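Local structure of putative carboxynorspermidine decarboxylase protein (Sinorhizobium meliloti, 3MT1) at residues 12-17 with 45-50; 41-46 with 340-345; 96-101 with 109-114. The protein probably uses pyridoxal 5'-phosphate to decarboxylate carboxynorspermidine and carboxyspermidine, yielding the polyamines norspermidine and spermidine. All coordinates share one frame; numbering follows the deposited sequence.

Contact 1: 12-17 with 45-50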
ATOM      1  N   ALA B  12     -24.645  -1.176  13.678  1.00 41.47           N
ATOM      2  CA  ALA B  12     -25.832  -0.321  13.516  1.00 43.49           C
ATOM      3  C   ALA B  12     -25.719   0.749  12.393  1.00 42.38           C
ATOM      4  O   ALA B  12     -26.703   1.030  11.716  1.00 42.39           O
ATOM      5  CB  ALA B  12     -26.231   0.320  14.847  1.00 45.41           C
ATOM      6  N   LYS B  13     -24.530   1.327  12.210  1.00 41.68           N
ATOM      7  CA  LYS B  13     -24.314   2.348  11.187  1.00 41.71           C
ATOM      8  C   LYS B  13     -24.226   1.769   9.786  1.00 40.00           C
ATOM      9  O   LYS B  13     -24.694   2.385   8.813  1.00 40.08           O
ATOM     10  CB  LYS B  13     -23.070   3.172  11.482  1.00 41.07           C
ATOM     11  CG  LYS B  13     -23.325   4.132  12.604  1.00 44.54           C
ATOM     12  CD  LYS B  13     -22.036   4.801  13.036  1.00 45.15           C
ATOM     13  CE  LYS B  13     -22.267   5.585  14.284  1.00 47.19           C
ATOM     14  NZ  LYS B  13     -20.931   5.782  14.847  1.00 51.23           N
ATOM     15  N   LEU B  14     -23.630   0.591   9.690  1.00 39.04           N
ATOM     16  CA  LEU B  14     -23.595  -0.107   8.440  1.00 38.26           C
ATOM     17  C   LEU B  14     -25.029  -0.415   8.035  1.00 39.55           C
ATOM     18  O   LEU B  14     -25.418  -0.117   6.916  1.00 39.86           O
ATOM     19  CB  LEU B  14     -22.757  -1.380   8.544  1.00 37.53           C
ATOM     20  CG  LEU B  14     -22.646  -2.282   7.306  1.00 38.09           C
ATOM     21  CD1 LEU B  14     -22.053  -1.577   6.047  1.00 39.28           C
ATOM     22  CD2 LEU B  14     -21.739  -3.411   7.643  1.00 40.61           C
ATOM     23  N   THR B  15     -25.819  -0.971   8.949  1.00 41.00           N
ATOM     24  CA  THR B  15     -27.225  -1.255   8.674  1.00 42.62           C
ATOM     25  C   THR B  15     -28.023  -0.039   8.210  1.00 43.63           C
ATOM     26  O   THR B  15     -28.816  -0.159   7.277  1.00 43.71           O
ATOM     27  CB  THR B  15     -27.906  -1.868   9.885  1.00 44.76           C
ATOM     28  OG1 THR B  15     -27.260  -3.100  10.176  1.00 45.20           O
ATOM     29  CG2 THR B  15     -29.383  -2.107   9.633  1.00 45.02           C
ATOM     30  N   ARG B  16     -27.826   1.110   8.864  1.00 44.85           N
ATOM     31  CA  ARG B  16     -28.423   2.377   8.425  1.00 46.59           C
ATOM     32  C   ARG B  16     -28.197   2.509   6.908  1.00 45.10           C
ATOM     33  O   ARG B  16     -29.143   2.701   6.174  1.00 46.35           O
ATOM     34  CB  ARG B  16     -27.850   3.547   9.260  1.00 47.91           C
ATOM     35  CG  ARG B  16     -28.228   5.014   8.911  1.00 51.23           C
ATOM     36  CD  ARG B  16     -26.991   5.941   9.137  1.00 55.25           C
ATOM     37  NE  ARG B  16     -25.774   5.227   8.659  1.00 57.68           N
ATOM     38  CZ  ARG B  16     -24.504   5.643   8.728  1.00 56.79           C
ATOM     39  NH1 ARG B  16     -24.178   6.814   9.257  1.00 58.07           N
ATOM     40  NH2 ARG B  16     -23.543   4.860   8.244  1.00 56.86           N
ATOM     41  N   ASN B  17     -26.966   2.299   6.432  1.00 43.45           N
ATOM     42  CA  ASN B  17     -26.644   2.407   5.005  1.00 41.48           C
ATOM     43  C   ASN B  17     -27.372   1.373   4.187  1.00 40.94           C
ATOM     44  O   ASN B  17     -27.844   1.644   3.083  1.00 40.62           O
ATOM     45  CB  ASN B  17     -25.147   2.221   4.744  1.00 39.50           C
ATOM     46  CG  ASN B  17     -24.306   3.368   5.243  1.00 39.73           C
ATOM     47  OD1 ASN B  17     -24.815   4.430   5.616  1.00 43.52           O
ATOM     48  ND2 ASN B  17     -22.994   3.160   5.259  1.00 38.63           N
ATOM     49  N   PHE B  45     -20.533  -9.695   5.090  1.00 36.70           N
ATOM     50  CA  PHE B  45     -21.408  -9.936   3.955  1.00 38.05           C
ATOM     51  C   PHE B  45     -22.788 -10.508   4.326  1.00 40.81           C
ATOM     52  O   PHE B  45     -23.795 -10.184   3.699  1.00 40.74           O
ATOM     53  CB  PHE B  45     -20.740 -10.848   2.936  1.00 37.93           C
ATOM     54  CG  PHE B  45     -19.620 -10.203   2.177  1.00 37.02           C
ATOM     55  CD1 PHE B  45     -19.349  -8.851   2.307  1.00 34.63           C
ATOM     56  CD2 PHE B  45     -18.848 -10.949   1.310  1.00 37.72           C
ATOM     57  CE1 PHE B  45     -18.324  -8.282   1.610  1.00 33.37           C
ATOM     58  CE2 PHE B  45     -17.810 -10.345   0.589  1.00 32.06           C
ATOM     59  CZ  PHE B  45     -17.566  -9.032   0.750  1.00 30.71           C
ATOM     60  N   ASP B  46     -22.828 -11.358   5.342  1.00 43.99           N
ATOM     61  CA  ASP B  46     -24.086 -11.924   5.819  1.00 46.94           C
ATOM     62  C   ASP B  46     -25.033 -10.830   6.216  1.00 47.63           C
ATOM     63  O   ASP B  46     -26.226 -10.915   5.930  1.00 48.55           O
ATOM     64  CB  ASP B  46     -23.870 -12.930   6.963  1.00 48.69           C
ATOM     65  CG  ASP B  46     -23.393 -14.301   6.442  1.00 52.38           C
ATOM     66  OD1 ASP B  46     -23.727 -14.615   5.270  1.00 53.06           O
ATOM     67  OD2 ASP B  46     -22.682 -15.059   7.172  1.00 54.73           O
ATOM     68  N   LEU B  47     -24.506  -9.783   6.839  1.00 47.64           N
ATOM     69  CA  LEU B  47     -25.349  -8.646   7.152  1.00 48.27           C
ATOM     70  C   LEU B  47     -25.786  -7.859   5.906  1.00 46.12           C
ATOM     71  O   LEU B  47     -26.946  -7.521   5.803  1.00 47.45           O
ATOM     72  CB  LEU B  47     -24.749  -7.760   8.252  1.00 49.47           C
ATOM     73  CG  LEU B  47     -25.310  -6.339   8.398  1.00 51.23           C
ATOM     74  CD1 LEU B  47     -26.682  -6.305   9.109  1.00 55.58           C
ATOM     75  CD2 LEU B  47     -24.307  -5.467   9.131  1.00 51.97           C
HETATM   76  N   MSE B  48     -24.900  -7.639   4.940  1.00 43.51           N
HETATM   77  CA  MSE B  48     -25.237  -6.831   3.762  1.00 41.46           C
HETATM   78  C   MSE B  48     -26.100  -7.551   2.707  1.00 41.49           C
HETATM   79  O   MSE B  48     -26.856  -6.905   1.976  1.00 41.02           O
HETATM   80  CB  MSE B  48     -23.958  -6.301   3.101  1.00 39.27           C
HETATM   81  CG  MSE B  48     -23.120  -5.494   4.021  1.00 38.72           C
HETATM   82 SE   MSE B  48     -21.341  -5.130   3.375  0.75 36.06          SE
HETATM   83  CE  MSE B  48     -21.760  -3.686   2.201  1.00 34.33           C
ATOM     84  N   ARG B  49     -25.945  -8.869   2.613  1.00 41.47           N
ATOM     85  CA  ARG B  49     -26.610  -9.699   1.609  1.00 42.24           C
ATOM     86  C   ARG B  49     -28.108  -9.376   1.415  1.00 42.63           C
ATOM     87  O   ARG B  49     -28.572  -9.175   0.289  1.00 41.05           O
ATOM     88  CB  ARG B  49     -26.441 -11.194   1.978  1.00 43.65           C
ATOM     89  CG  ARG B  49     -26.271 -12.110   0.792  1.00 46.13           C
ATOM     90  CD  ARG B  49     -26.203 -13.596   1.125  1.00 51.49           C
ATOM     91  NE  ARG B  49     -27.232 -14.319   0.354  1.00 59.82           N
ATOM     92  CZ  ARG B  49     -27.052 -15.460  -0.329  1.00 67.05           C
ATOM     93  NH1 ARG B  49     -25.847 -16.048  -0.390  1.00 69.51           N
ATOM     94  NH2 ARG B  49     -28.087 -16.021  -0.981  1.00 70.10           N
ATOM     95  N   ASP B  50     -28.863  -9.335   2.510  1.00 43.81           N
ATOM     96  CA  ASP B  50     -30.310  -9.211   2.383  1.00 45.06           C
ATOM     97  C   ASP B  50     -30.786  -7.838   1.919  1.00 44.04           C
ATOM     98  O   ASP B  50     -31.975  -7.659   1.678  1.00 44.64           O
ATOM     99  CB  ASP B  50     -31.009  -9.615   3.675  1.00 47.48           C
ATOM    100  CG  ASP B  50     -30.736 -11.064   4.055  1.00 50.02           C
ATOM    101  OD1 ASP B  50     -30.753 -11.945   3.154  1.00 51.80           O
ATOM    102  OD2 ASP B  50     -30.502 -11.317   5.254  1.00 50.96           O
TER

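Contact 2: 41-46 with 340-345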
ATOM      1  N   THR B  41     -14.522  -6.809   3.122  1.00 29.86           N
ATOM      2  CA  THR B  41     -14.408  -7.385   4.443  1.00 30.74           C
ATOM      3  C   THR B  41     -15.557  -8.372   4.615  1.00 31.17           C
ATOM      4  O   THR B  41     -16.621  -8.039   5.195  1.00 31.62           O
ATOM      5  CB  THR B  41     -14.447  -6.303   5.472  1.00 30.73           C
ATOM      6  OG1 THR B  41     -13.312  -5.477   5.269  1.00 32.41           O
ATOM      7  CG2 THR B  41     -14.376  -6.865   6.877  1.00 33.07           C
ATOM      8  N   TRP B  42     -15.310  -9.584   4.135  1.00 30.19           N
ATOM      9  CA  TRP B  42     -16.373 -10.542   3.915  1.00 30.87           C
ATOM     10  C   TRP B  42     -17.142 -11.010   5.163  1.00 33.30           C
ATOM     11  O   TRP B  42     -18.302 -11.384   5.043  1.00 33.82           O
ATOM     12  CB  TRP B  42     -15.904 -11.729   3.073  1.00 30.19           C
ATOM     13  CG  TRP B  42     -14.671 -12.445   3.547  1.00 30.13           C
ATOM     14  CD1 TRP B  42     -13.367 -12.172   3.202  1.00 27.69           C
ATOM     15  CD2 TRP B  42     -14.628 -13.567   4.404  1.00 30.93           C
ATOM     16  NE1 TRP B  42     -12.530 -13.025   3.819  1.00 29.54           N
ATOM     17  CE2 TRP B  42     -13.272 -13.919   4.551  1.00 33.48           C
ATOM     18  CE3 TRP B  42     -15.604 -14.330   5.050  1.00 33.53           C
ATOM     19  CZ2 TRP B  42     -12.857 -14.993   5.355  1.00 35.30           C
ATOM     20  CZ3 TRP B  42     -15.197 -15.414   5.834  1.00 37.44           C
ATOM     21  CH2 TRP B  42     -13.835 -15.724   5.994  1.00 36.47           C
ATOM     22  N   SER B  43     -16.545 -10.928   6.350  1.00 34.24           N
ATOM     23  CA  SER B  43     -17.261 -11.353   7.550  1.00 36.45           C
ATOM     24  C   SER B  43     -18.557 -10.577   7.846  1.00 37.29           C
ATOM     25  O   SER B  43     -19.335 -10.994   8.743  1.00 38.26           O
ATOM     26  CB  SER B  43     -16.362 -11.267   8.782  1.00 38.06           C
ATOM     27  OG  SER B  43     -15.920  -9.935   8.945  1.00 38.37           O
ATOM     28  N   VAL B  44     -18.776  -9.457   7.136  1.00 35.78           N
ATOM     29  CA  VAL B  44     -20.010  -8.708   7.271  1.00 36.36           C
ATOM     30  C   VAL B  44     -20.918  -8.859   6.048  1.00 36.37           C
ATOM     31  O   VAL B  44     -21.976  -8.237   5.982  1.00 36.64           O
ATOM     32  CB  VAL B  44     -19.791  -7.180   7.659  1.00 36.68           C
ATOM     33  CG1 VAL B  44     -18.996  -7.033   8.969  1.00 37.53           C
ATOM     34  CG2 VAL B  44     -19.168  -6.368   6.520  1.00 33.70           C
ATOM     35  N   PHE B  45     -20.533  -9.695   5.090  1.00 36.70           N
ATOM     36  CA  PHE B  45     -21.408  -9.936   3.955  1.00 38.05           C
ATOM     37  C   PHE B  45     -22.788 -10.508   4.326  1.00 40.81           C
ATOM     38  O   PHE B  45     -23.795 -10.184   3.699  1.00 40.74           O
ATOM     39  CB  PHE B  45     -20.740 -10.848   2.936  1.00 37.93           C
ATOM     40  CG  PHE B  45     -19.620 -10.203   2.177  1.00 37.02           C
ATOM     41  CD1 PHE B  45     -19.349  -8.851   2.307  1.00 34.63           C
ATOM     42  CD2 PHE B  45     -18.848 -10.949   1.310  1.00 37.72           C
ATOM     43  CE1 PHE B  45     -18.324  -8.282   1.610  1.00 33.37           C
ATOM     44  CE2 PHE B  45     -17.810 -10.345   0.589  1.00 32.06           C
ATOM     45  CZ  PHE B  45     -17.566  -9.032   0.750  1.00 30.71           C
ATOM     46  N   ASP B  46     -22.828 -11.358   5.342  1.00 43.99           N
ATOM     47  CA  ASP B  46     -24.086 -11.924   5.819  1.00 46.94           C
ATOM     48  C   ASP B  46     -25.033 -10.830   6.216  1.00 47.63           C
ATOM     49  O   ASP B  46     -26.226 -10.915   5.930  1.00 48.55           O
ATOM     50  CB  ASP B  46     -23.870 -12.930   6.963  1.00 48.69           C
ATOM     51  CG  ASP B  46     -23.393 -14.301   6.442  1.00 52.38           C
ATOM     52  OD1 ASP B  46     -23.727 -14.615   5.270  1.00 53.06           O
ATOM     53  OD2 ASP B  46     -22.682 -15.059   7.172  1.00 54.73           O
ATOM     54  N   ILE B 340      -9.307  -6.556  12.680  1.00 28.66           N
ATOM     55  CA  ILE B 340     -10.580  -6.218  12.093  1.00 30.08           C
ATOM     56  C   ILE B 340     -11.616  -6.559  13.153  1.00 31.24           C
ATOM     57  O   ILE B 340     -11.642  -7.684  13.658  1.00 31.81           O
ATOM     58  CB  ILE B 340     -10.828  -7.003  10.770  1.00 30.48           C
ATOM     59  CG1 ILE B 340      -9.815  -6.595   9.694  1.00 31.11           C
ATOM     60  CG2 ILE B 340     -12.271  -6.831  10.275  1.00 30.19           C
ATOM     61  CD1 ILE B 340      -9.999  -7.375   8.297  1.00 32.87           C
ATOM     62  N   ALA B 341     -12.439  -5.571  13.511  1.00 32.06           N
ATOM     63  CA  ALA B 341     -13.460  -5.746  14.563  1.00 32.87           C
ATOM     64  C   ALA B 341     -14.799  -5.088  14.269  1.00 33.48           C
ATOM     65  O   ALA B 341     -14.911  -4.147  13.486  1.00 33.46           O
ATOM     66  CB  ALA B 341     -12.936  -5.305  15.886  1.00 33.36           C
ATOM     67  N   ILE B 342     -15.819  -5.644  14.885  1.00 35.28           N
ATOM     68  CA  ILE B 342     -17.188  -5.173  14.732  1.00 37.29           C
ATOM     69  C   ILE B 342     -17.766  -4.703  16.074  1.00 38.97           C
ATOM     70  O   ILE B 342     -17.690  -5.448  17.068  1.00 40.11           O
ATOM     71  CB  ILE B 342     -18.059  -6.329  14.204  1.00 37.79           C
ATOM     72  CG1 ILE B 342     -17.558  -6.727  12.813  1.00 36.05           C
ATOM     73  CG2 ILE B 342     -19.545  -5.953  14.235  1.00 38.28           C
ATOM     74  CD1 ILE B 342     -18.258  -7.950  12.195  1.00 37.93           C
ATOM     75  N   ARG B 343     -18.332  -3.491  16.120  1.00 40.17           N
ATOM     76  CA  ARG B 343     -19.172  -3.093  17.268  1.00 42.21           C
ATOM     77  C   ARG B 343     -20.568  -3.656  17.044  1.00 42.64           C
ATOM     78  O   ARG B 343     -21.239  -3.255  16.108  1.00 43.02           O
ATOM     79  CB  ARG B 343     -19.233  -1.570  17.441  1.00 43.47           C
ATOM     80  CG  ARG B 343     -19.797  -1.134  18.804  1.00 47.05           C
ATOM     81  CD  ARG B 343     -20.126   0.345  18.884  1.00 52.20           C
ATOM     82  NE  ARG B 343     -18.975   1.153  19.307  1.00 57.56           N
ATOM     83  CZ  ARG B 343     -18.264   1.974  18.517  1.00 59.33           C
ATOM     84  NH1 ARG B 343     -18.566   2.120  17.220  1.00 57.26           N
ATOM     85  NH2 ARG B 343     -17.230   2.658  19.028  1.00 59.86           N
ATOM     86  N   GLU B 344     -20.993  -4.607  17.865  1.00 43.90           N
ATOM     87  CA  GLU B 344     -22.332  -5.186  17.695  1.00 45.84           C
ATOM     88  C   GLU B 344     -23.399  -4.293  18.362  1.00 47.12           C
ATOM     89  O   GLU B 344     -23.081  -3.258  18.950  1.00 46.94           O
ATOM     90  CB  GLU B 344     -22.420  -6.625  18.233  1.00 46.64           C
ATOM     91  CG  GLU B 344     -21.271  -7.563  17.899  1.00 49.36           C
ATOM     92  CD  GLU B 344     -21.509  -8.515  16.720  1.00 54.53           C
ATOM     93  OE1 GLU B 344     -22.220  -8.163  15.756  1.00 58.09           O
ATOM     94  OE2 GLU B 344     -20.950  -9.637  16.742  1.00 58.91           O
ATOM     95  N   LEU B 345     -24.664  -4.699  18.269  1.00 49.02           N
ATOM     96  CA  LEU B 345     -25.796  -3.891  18.799  1.00 51.22           C
ATOM     97  C   LEU B 345     -25.759  -3.652  20.317  1.00 52.89           C
ATOM     98  O   LEU B 345     -25.913  -2.534  20.779  1.00 53.83           O
ATOM     99  CB  LEU B 345     -27.130  -4.486  18.336  1.00 51.93           C
ATOM    100  CG  LEU B 345     -27.217  -4.519  16.801  1.00 50.76           C
ATOM    101  CD1 LEU B 345     -28.373  -5.365  16.347  1.00 50.26           C
ATOM    102  CD2 LEU B 345     -27.288  -3.111  16.212  1.00 48.47           C
TER

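Contact 3: 96-101 with 109-114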
ATOM      1  N   ILE B  96     -20.377 -10.368 -17.430  1.00 42.83           N
ATOM      2  CA  ILE B  96     -18.971 -10.044 -17.642  1.00 41.66           C
ATOM      3  C   ILE B  96     -18.946  -8.805 -18.501  1.00 41.83           C
ATOM      4  O   ILE B  96     -19.774  -8.652 -19.392  1.00 42.27           O
ATOM      5  CB  ILE B  96     -18.181 -11.219 -18.286  1.00 42.45           C
ATOM      6  CG1 ILE B  96     -16.668 -10.935 -18.225  1.00 42.90           C
ATOM      7  CG2 ILE B  96     -18.635 -11.485 -19.694  1.00 41.09           C
ATOM      8  CD1 ILE B  96     -15.801 -12.123 -18.624  1.00 42.16           C
ATOM      9  N   ILE B  97     -18.031  -7.901 -18.194  1.00 41.14           N
ATOM     10  CA  ILE B  97     -17.923  -6.652 -18.904  1.00 41.69           C
ATOM     11  C   ILE B  97     -16.515  -6.461 -19.420  1.00 42.60           C
ATOM     12  O   ILE B  97     -15.520  -6.776 -18.736  1.00 41.46           O
ATOM     13  CB  ILE B  97     -18.334  -5.496 -18.017  1.00 41.55           C
ATOM     14  CG1 ILE B  97     -19.821  -5.655 -17.699  1.00 42.11           C
ATOM     15  CG2 ILE B  97     -18.036  -4.138 -18.682  1.00 40.62           C
ATOM     16  CD1 ILE B  97     -20.140  -5.540 -16.240  1.00 44.91           C
ATOM     17  N   PHE B  98     -16.447  -5.986 -20.663  1.00 43.68           N
ATOM     18  CA  PHE B  98     -15.176  -5.797 -21.328  1.00 44.27           C
ATOM     19  C   PHE B  98     -14.970  -4.350 -21.561  1.00 45.41           C
ATOM     20  O   PHE B  98     -15.931  -3.602 -21.795  1.00 45.77           O
ATOM     21  CB  PHE B  98     -15.102  -6.541 -22.643  1.00 44.67           C
ATOM     22  CG  PHE B  98     -15.431  -7.991 -22.525  1.00 44.28           C
ATOM     23  CD1 PHE B  98     -14.454  -8.905 -22.162  1.00 43.58           C
ATOM     24  CD2 PHE B  98     -16.735  -8.448 -22.768  1.00 44.19           C
ATOM     25  CE1 PHE B  98     -14.761 -10.257 -22.047  1.00 42.81           C
ATOM     26  CE2 PHE B  98     -17.045  -9.775 -22.661  1.00 43.35           C
ATOM     27  CZ  PHE B  98     -16.051 -10.688 -22.293  1.00 43.54           C
ATOM     28  N   ASN B  99     -13.693  -3.976 -21.497  1.00 46.37           N
ATOM     29  CA  ASN B  99     -13.249  -2.599 -21.581  1.00 47.03           C
ATOM     30  C   ASN B  99     -13.274  -2.046 -23.004  1.00 48.82           C
ATOM     31  O   ASN B  99     -13.358  -0.837 -23.210  1.00 50.00           O
ATOM     32  CB  ASN B  99     -11.843  -2.484 -20.992  1.00 46.61           C
ATOM     33  CG  ASN B  99     -11.468  -1.054 -20.660  1.00 47.31           C
ATOM     34  OD1 ASN B  99     -12.080  -0.437 -19.787  1.00 46.50           O
ATOM     35  ND2 ASN B  99     -10.458  -0.518 -21.353  1.00 48.05           N
ATOM     36  N   SER B 100     -13.207  -2.936 -23.981  1.00 49.78           N
ATOM     37  CA  SER B 100     -12.956  -2.533 -25.357  1.00 51.89           C
ATOM     38  C   SER B 100     -13.510  -3.597 -26.274  1.00 52.65           C
ATOM     39  O   SER B 100     -13.716  -4.742 -25.849  1.00 51.77           O
ATOM     40  CB  SER B 100     -11.451  -2.391 -25.590  1.00 52.67           C
ATOM     41  OG  SER B 100     -10.836  -3.669 -25.507  1.00 51.48           O
ATOM     42  N   ILE B 101     -13.741  -3.213 -27.529  1.00 54.92           N
ATOM     43  CA  ILE B 101     -14.261  -4.113 -28.560  1.00 55.89           C
ATOM     44  C   ILE B 101     -13.331  -5.306 -28.718  1.00 56.19           C
ATOM     45  O   ILE B 101     -13.765  -6.460 -28.706  1.00 55.61           O
ATOM     46  CB  ILE B 101     -14.473  -3.360 -29.896  1.00 58.61           C
ATOM     47  CG1 ILE B 101     -15.855  -2.713 -29.885  1.00 59.67           C
ATOM     48  CG2 ILE B 101     -14.345  -4.303 -31.112  1.00 59.09           C
ATOM     49  CD1 ILE B 101     -15.909  -1.312 -30.490  1.00 63.92           C
ATOM     50  N   ASP B 109     -16.117 -15.932 -27.274  1.00 58.34           N
ATOM     51  CA  ASP B 109     -16.318 -17.389 -27.233  1.00 58.68           C
ATOM     52  C   ASP B 109     -16.353 -17.976 -25.828  1.00 56.72           C
ATOM     53  O   ASP B 109     -17.284 -18.693 -25.475  1.00 57.13           O
ATOM     54  CB  ASP B 109     -15.306 -18.132 -28.113  1.00 60.57           C
ATOM     55  CG  ASP B 109     -15.766 -18.235 -29.536  1.00 63.36           C
ATOM     56  OD1 ASP B 109     -16.964 -18.019 -29.784  1.00 64.03           O
ATOM     57  OD2 ASP B 109     -14.944 -18.538 -30.416  1.00 67.40           O
ATOM     58  N   LYS B 110     -15.353 -17.658 -25.027  1.00 55.39           N
ATOM     59  CA  LYS B 110     -15.278 -18.155 -23.660  1.00 53.82           C
ATOM     60  C   LYS B 110     -16.426 -17.665 -22.752  1.00 51.79           C
ATOM     61  O   LYS B 110     -16.877 -18.403 -21.862  1.00 50.82           O
ATOM     62  CB  LYS B 110     -13.916 -17.815 -23.076  1.00 53.13           C
ATOM     63  CG  LYS B 110     -12.882 -18.832 -23.448  1.00 55.10           C
ATOM     64  CD  LYS B 110     -11.500 -18.210 -23.528  1.00 57.37           C
ATOM     65  CE  LYS B 110     -10.379 -19.267 -23.474  1.00 59.52           C
ATOM     66  NZ  LYS B 110     -10.794 -20.534 -24.141  1.00 60.90           N
ATOM     67  N   ALA B 111     -16.913 -16.451 -23.015  1.00 50.48           N
ATOM     68  CA  ALA B 111     -17.976 -15.845 -22.216  1.00 49.32           C
ATOM     69  C   ALA B 111     -19.371 -16.165 -22.775  1.00 50.29           C
ATOM     70  O   ALA B 111     -20.371 -15.563 -22.367  1.00 50.00           O
ATOM     71  CB  ALA B 111     -17.751 -14.327 -22.117  1.00 48.02           C
ATOM     72  N   ALA B 112     -19.432 -17.113 -23.710  1.00 51.55           N
ATOM     73  CA  ALA B 112     -20.657 -17.407 -24.447  1.00 52.12           C
ATOM     74  C   ALA B 112     -21.849 -17.787 -23.567  1.00 51.27           C
ATOM     75  O   ALA B 112     -22.982 -17.521 -23.932  1.00 51.90           O
ATOM     76  CB  ALA B 112     -20.403 -18.491 -25.485  1.00 53.47           C
ATOM     77  N   GLY B 113     -21.608 -18.410 -22.418  1.00 50.14           N
ATOM     78  CA  GLY B 113     -22.721 -18.908 -21.613  1.00 49.70           C
ATOM     79  C   GLY B 113     -23.430 -17.888 -20.740  1.00 48.09           C
ATOM     80  O   GLY B 113     -24.484 -18.163 -20.198  1.00 48.58           O
ATOM     81  N   ILE B 114     -22.840 -16.713 -20.583  1.00 46.59           N
ATOM     82  CA  ILE B 114     -23.367 -15.706 -19.693  1.00 45.13           C
ATOM     83  C   ILE B 114     -23.573 -14.423 -20.467  1.00 44.92           C
ATOM     84  O   ILE B 114     -23.104 -14.310 -21.611  1.00 45.77           O
ATOM     85  CB  ILE B 114     -22.426 -15.459 -18.475  1.00 44.36           C
ATOM     86  CG1 ILE B 114     -20.998 -15.144 -18.945  1.00 44.64           C
ATOM     87  CG2 ILE B 114     -22.464 -16.663 -17.487  1.00 44.24           C
ATOM     88  CD1 ILE B 114     -20.090 -14.633 -17.868  1.00 44.57           C
TER

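Contact 1: 12-17 with 45-50
Leu47 meets Leu14 and Thr15 where helix 45-49 leans on helix 11-28, both outside the strands of the eight-stranded beta/alpha barrel that marks fold-type III pyridoxal-phosphate enzymes. The short helix axes approach to 10.4 Å and cross at -29°, nearly in the same direction, a spacing that suits leucine-sized side chains between them. The tight part is the fork of Leu47. With CG swung opposite the backbone N (chi1 163°), its two methyls divide the work: CD2 lies 3.6 Å from Leu14 CD2, the leucines lying alongside each other and pointing opposite ways, while CD1 comes to 3.4 Å from Thr15 OG1. The Thr15 side chain runs roughly perpendicular to Leu47. Threonine suits this half-covered helix position because its hydroxyl is hydrogen-bonded back to Lys11 O within the same helix and can still lie against a methyl. Were Leu47 cut back to an alanine, a gap would probably open between the helices, Leu14 CD2 losing the methyl of this leucine and Thr15 OG1 its apolar cover. This close-packed Leu47-Thr15 side is the one nearer solvent; the Leu14-Met48 side is looser but buried, with Ile236 packed on both residues and Leu34 on Met48, a selenomethionine. There the Met48 side chain, bent at its last torsion (chi3 80°), brings its terminal CE within 4.4 Å of Leu14 CD1.

Contact 2: 41-46 with 340-345
Val44 and Thr41 touch Ile342 and Ile340 chiefly through methyls, and the flat groups stand behind this aliphatic seam: the Phe45 ring carries Trp42 CA over the centre of one face, 3.4 Å above its plane, and pairs edge-to-face with Phe70. The Trp42 indole makes a cation-pi contact with Arg69, and its NE1 is hydrogen-bonded to Glu361 O of the second subunit. Phe45 N reaches Trp42 O at 2.8 Å, consistent with the backbone of Trp42 lying over the ring.

The closest meeting across the contact is Val44 CG1 with Ile342 CD1, 3.4 Å apart. Ile342 is extended along its longer branch (chi2 175°), which carries CD1 out from the strand, and the two side chains overlap side by side, their ends pointing opposite ways. Thr41 and Ile340 meet more lightly, CG2 to CG2 at 4.0 Å. Beta-branched residues fit at Thr41, Val44 and Ile340, since each touches with a gamma methyl close to its own backbone, whereas the isoleucine at Ile342 supplies the longer reach. Ser43 OG lies 4.5 Å from Ile342 CD1, but its polar partner is Ser365 OG of the second subunit.

Ile340 and Ile342 project to the same face of strand 339-343, which runs parallel to strand 6-10 and antiparallel to strand 349-353 in the mixed sheet. That face receives the turn leading into helix 45-49, so barrel and sheet domain meet here, with Leu14 of helix 11-28 also packed against Val44.

Contact 3: 96-101 with 109-114
Ala111 offers a single methyl to two side chains of strand 95-98, Ile96 and Phe98, which project from the same face of that strand. Its CB lies 3.8 Å from Ile96 CG2 and 4.0 Å from Phe98 CZ. The phenyl ring is met at its edge, close to its own plane, so the methyl abuts the far end of the ring and does not lie over a face. A small residue suits this place, since its backbone is brought near the strand by a tight turn.

Ile114 adds the second half of the contact. Its side chain is set nearly square to that of Ile96, with Ile114 CD1 3.9 Å from both CB and CG2 of Ile96. The torsion of Ile96 explains why CG2 does so much: chi1 of -169° sends the longer branch away from N and leaves CG2 between N and the carbonyl carbon, facing the loop, where it touches both Ala111 and Ile114.

Two type I turns, Asp109 to Ala112 and Ala111 to Ile114, overlap at Ala111 and Ala112 and bring both apolar residues to the strand. Ile86 and Val90 of helix 83-92 pack on Ile96 as well, while Leu104 and Phe107 of helix 101-107 bear on Phe98. Strand 95-98, helix 101-107, begun by the N-cap Ser100, and parallel strand 115-119 form a beta-alpha-beta crossover, the connection by which successive parallel strands of a beta/alpha barrel are joined.

Overall arrangement
Contacts 1 and 2 are neighbours, their centres about 9 Å apart. They share helix 45-49 with Phe45 and Asp46, and touch directly through Ala12 with Leu345 and Leu14 with Val44. Contact 1 sets helix 11-28 against helix 45-49; contact 2 joins the 3-10 segment and helix that follow barrel strand 31-35 to strand 339-343 of the mixed sheet, beside the second subunit. Contact 3 lies away in the barrel, its centre about 31 Å from that of contact 1 and about 34 Å from that of contact 2. Along the chain it follows contact 1 and falls within the long span that contact 2 bridges. Thus contact 2 joins barrel to sheet, whereas contact 3 lies wholly within one beta-alpha-beta step.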